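Local coordinates for protein transcriptional activator of comK gene (Bacillus halodurans, PDB 2HQB) that probably binds a small ligand as a lipoprotein of the BMP family and is thought to activate transcription of the comK gene, at residues L10-T15 / L42-N47. Sequence-based numbering, arbitrary orientation.
Sequences LLVEDT and LEEGVN
The side chains of Asp14 and Asn47 meet across the loop ends, crossing at about a right angle, and the planes of the carboxylate and the amide are turned 48° apart. The amide group also lies by the backbone of Asp14 and the CB of Glu13. With an alanine at Asn47, the Asp14 carboxylate would probably lose this polar neighbour and be freer to turn. A water gives a weak hydrogen bond to Asp14 OD1 and accepts one from Gly45 N. Earlier in the chain the pairing is parallel: Glu43 N gives a nearly straight bond to Leu10 O (2.9 Å), and Val12 N a more bent one to Glu43 O (3.1 Å). Beyond the strands, Val46 N still finds Val12 O at 3.0 Å. On one face Leu10 CD2 lies 3.8 Å from Leu42 CD1, beside helix 23-35. Val12 CG1, set between backbone N and carbonyl carbon (chi1 83°), sits 3.6 Å from Glu44 CA. On the other face Leu11 CD2 meets Val46 CG2 at 4.0 Å, with helices 49-61 and 73-79 packed alongside. Strand 7-11 thus connects through helix 23-35 to edge strand 39-43, a beta-alpha-beta crossover of the periplasmic-binding-protein fold, with the loops leaving the C-terminal ends of its parallel strands.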
loop_
_atom_site.group_PDB
_atom_site.type_symbol
_atom_site.label_atom_id
_atom_site.label_comp_id
_atom_site.label_asym_id
_atom_site.label_seq_id
_atom_site.Cartn_x
_atom_site.Cartn_y
_atom_site.Cartn_z
ATOM N N LEU A 10 -4.482 -18.369 -3.416
ATOM C CA LEU A 10 -4.145 -17.257 -2.551
ATOM C C LEU A 10 -4.306 -17.667 -1.106
ATOM O O LEU A 10 -5.322 -18.231 -0.715
ATOM C CB LEU A 10 -5.028 -16.032 -2.826
ATOM C CG LEU A 10 -4.893 -14.866 -1.817
ATOM C CD1 LEU A 10 -3.466 -14.350 -1.823
ATOM C CD2 LEU A 10 -5.861 -13.758 -2.169
ATOM N N LEU A 11 -3.278 -17.427 -0.316
ATOM C CA LEU A 11 -3.387 -17.717 1.094
ATOM C C LEU A 11 -3.543 -16.336 1.706
ATOM O O LEU A 11 -2.886 -15.390 1.287
ATOM C CB LEU A 11 -2.132 -18.372 1.641
ATOM C CG LEU A 11 -1.780 -19.769 1.155
ATOM C CD1 LEU A 11 -0.688 -20.254 2.033
ATOM C CD2 LEU A 11 -3.000 -20.719 1.209
ATOM N N VAL A 12 -4.435 -16.217 2.680
ATOM C CA VAL A 12 -4.667 -14.950 3.337
ATOM C C VAL A 12 -4.829 -15.221 4.842
ATOM O O VAL A 12 -5.268 -16.294 5.248
ATOM C CB VAL A 12 -5.873 -14.275 2.694
ATOM C CG1 VAL A 12 -7.153 -14.792 3.266
ATOM C CG2 VAL A 12 -5.758 -12.831 2.830
ATOM N N GLU A 13 -4.410 -14.288 5.683
ATOM C CA GLU A 13 -4.526 -14.519 7.123
ATOM C C GLU A 13 -5.469 -13.491 7.717
ATOM O O GLU A 13 -5.741 -12.472 7.085
ATOM C CB GLU A 13 -3.161 -14.396 7.776
ATOM C CG GLU A 13 -2.694 -12.968 7.872
ATOM C CD GLU A 13 -1.266 -12.858 8.351
ATOM O OE1 GLU A 13 -0.911 -13.471 9.398
ATOM O OE2 GLU A 13 -0.502 -12.145 7.663
ATOM N N ASP A 14 -5.945 -13.725 8.934
ATOM C CA ASP A 14 -6.896 -12.797 9.555
ATOM C C ASP A 14 -6.375 -11.358 9.776
ATOM O O ASP A 14 -5.334 -11.179 10.397
ATOM C CB ASP A 14 -7.404 -13.454 10.834
ATOM C CG ASP A 14 -8.305 -14.693 10.539
ATOM O OD1 ASP A 14 -9.373 -14.506 9.908
ATOM O OD2 ASP A 14 -7.956 -15.843 10.922
ATOM N N THR A 15 -7.090 -10.357 9.231
ATOM C CA THR A 15 -6.762 -8.899 9.296
ATOM C C THR A 15 -5.800 -8.382 10.414
ATOM O O THR A 15 -5.188 -7.286 10.328
ATOM C CB THR A 15 -8.100 -8.018 9.335
ATOM O OG1 THR A 15 -7.915 -6.834 10.152
ATOM C CG2 THR A 15 -9.304 -8.864 9.825
ATOM N N LEU A 42 -8.997 -19.622 -3.252
ATOM C CA LEU A 42 -8.638 -18.854 -2.070
ATOM C C LEU A 42 -8.740 -19.658 -0.822
ATOM O O LEU A 42 -9.678 -20.381 -0.667
ATOM C CB LEU A 42 -9.584 -17.654 -1.927
ATOM C CG LEU A 42 -9.580 -16.998 -0.546
ATOM C CD1 LEU A 42 -8.344 -16.124 -0.491
ATOM C CD2 LEU A 42 -10.844 -16.172 -0.280
ATOM N N GLU A 43 -7.772 -19.530 0.070
ATOM C CA GLU A 43 -7.810 -20.218 1.358
ATOM C C GLU A 43 -7.696 -19.074 2.371
ATOM O O GLU A 43 -6.793 -18.244 2.282
ATOM C CB GLU A 43 -6.629 -21.172 1.485
ATOM C CG GLU A 43 -6.648 -22.328 0.505
ATOM C CD GLU A 43 -7.876 -23.236 0.664
ATOM O OE1 GLU A 43 -8.205 -23.653 1.801
ATOM O OE2 GLU A 43 -8.505 -23.549 -0.369
ATOM N N GLU A 44 -8.618 -19.018 3.323
ATOM C CA GLU A 44 -8.639 -17.943 4.310
ATOM C C GLU A 44 -8.273 -18.523 5.675
ATOM O O GLU A 44 -8.221 -19.751 5.810
ATOM C CB GLU A 44 -10.039 -17.340 4.376
ATOM C CG GLU A 44 -10.734 -17.079 3.028
ATOM C CD GLU A 44 -12.174 -16.605 3.204
ATOM O OE1 GLU A 44 -12.354 -15.506 3.780
ATOM O OE2 GLU A 44 -13.122 -17.320 2.783
ATOM N N GLY A 45 -8.021 -17.653 6.670
ATOM C CA GLY A 45 -7.664 -18.099 8.020
ATOM C C GLY A 45 -6.334 -18.823 8.132
ATOM O O GLY A 45 -6.079 -19.512 9.119
ATOM N N VAL A 46 -5.469 -18.666 7.133
ATOM C CA VAL A 46 -4.184 -19.349 7.155
ATOM C C VAL A 46 -3.333 -18.557 8.132
ATOM O O VAL A 46 -2.702 -17.568 7.774
ATOM C CB VAL A 46 -3.549 -19.362 5.737
ATOM C CG1 VAL A 46 -2.511 -20.469 5.625
ATOM C CG2 VAL A 46 -4.632 -19.543 4.673
ATOM N N ASN A 47 -3.320 -18.998 9.387
ATOM C CA ASN A 47 -2.590 -18.276 10.437
ATOM C C ASN A 47 -1.309 -18.898 11.065
ATOM O O ASN A 47 -0.765 -18.364 12.035
ATOM C CB ASN A 47 -3.604 -17.916 11.526
ATOM C CG ASN A 47 -4.812 -17.148 10.974
ATOM O OD1 ASN A 47 -5.936 -17.375 11.381
ATOM N ND2 ASN A 47 -4.571 -16.227 10.063
HETATM O O HOH W 1 -8.540 -14.969 6.943
#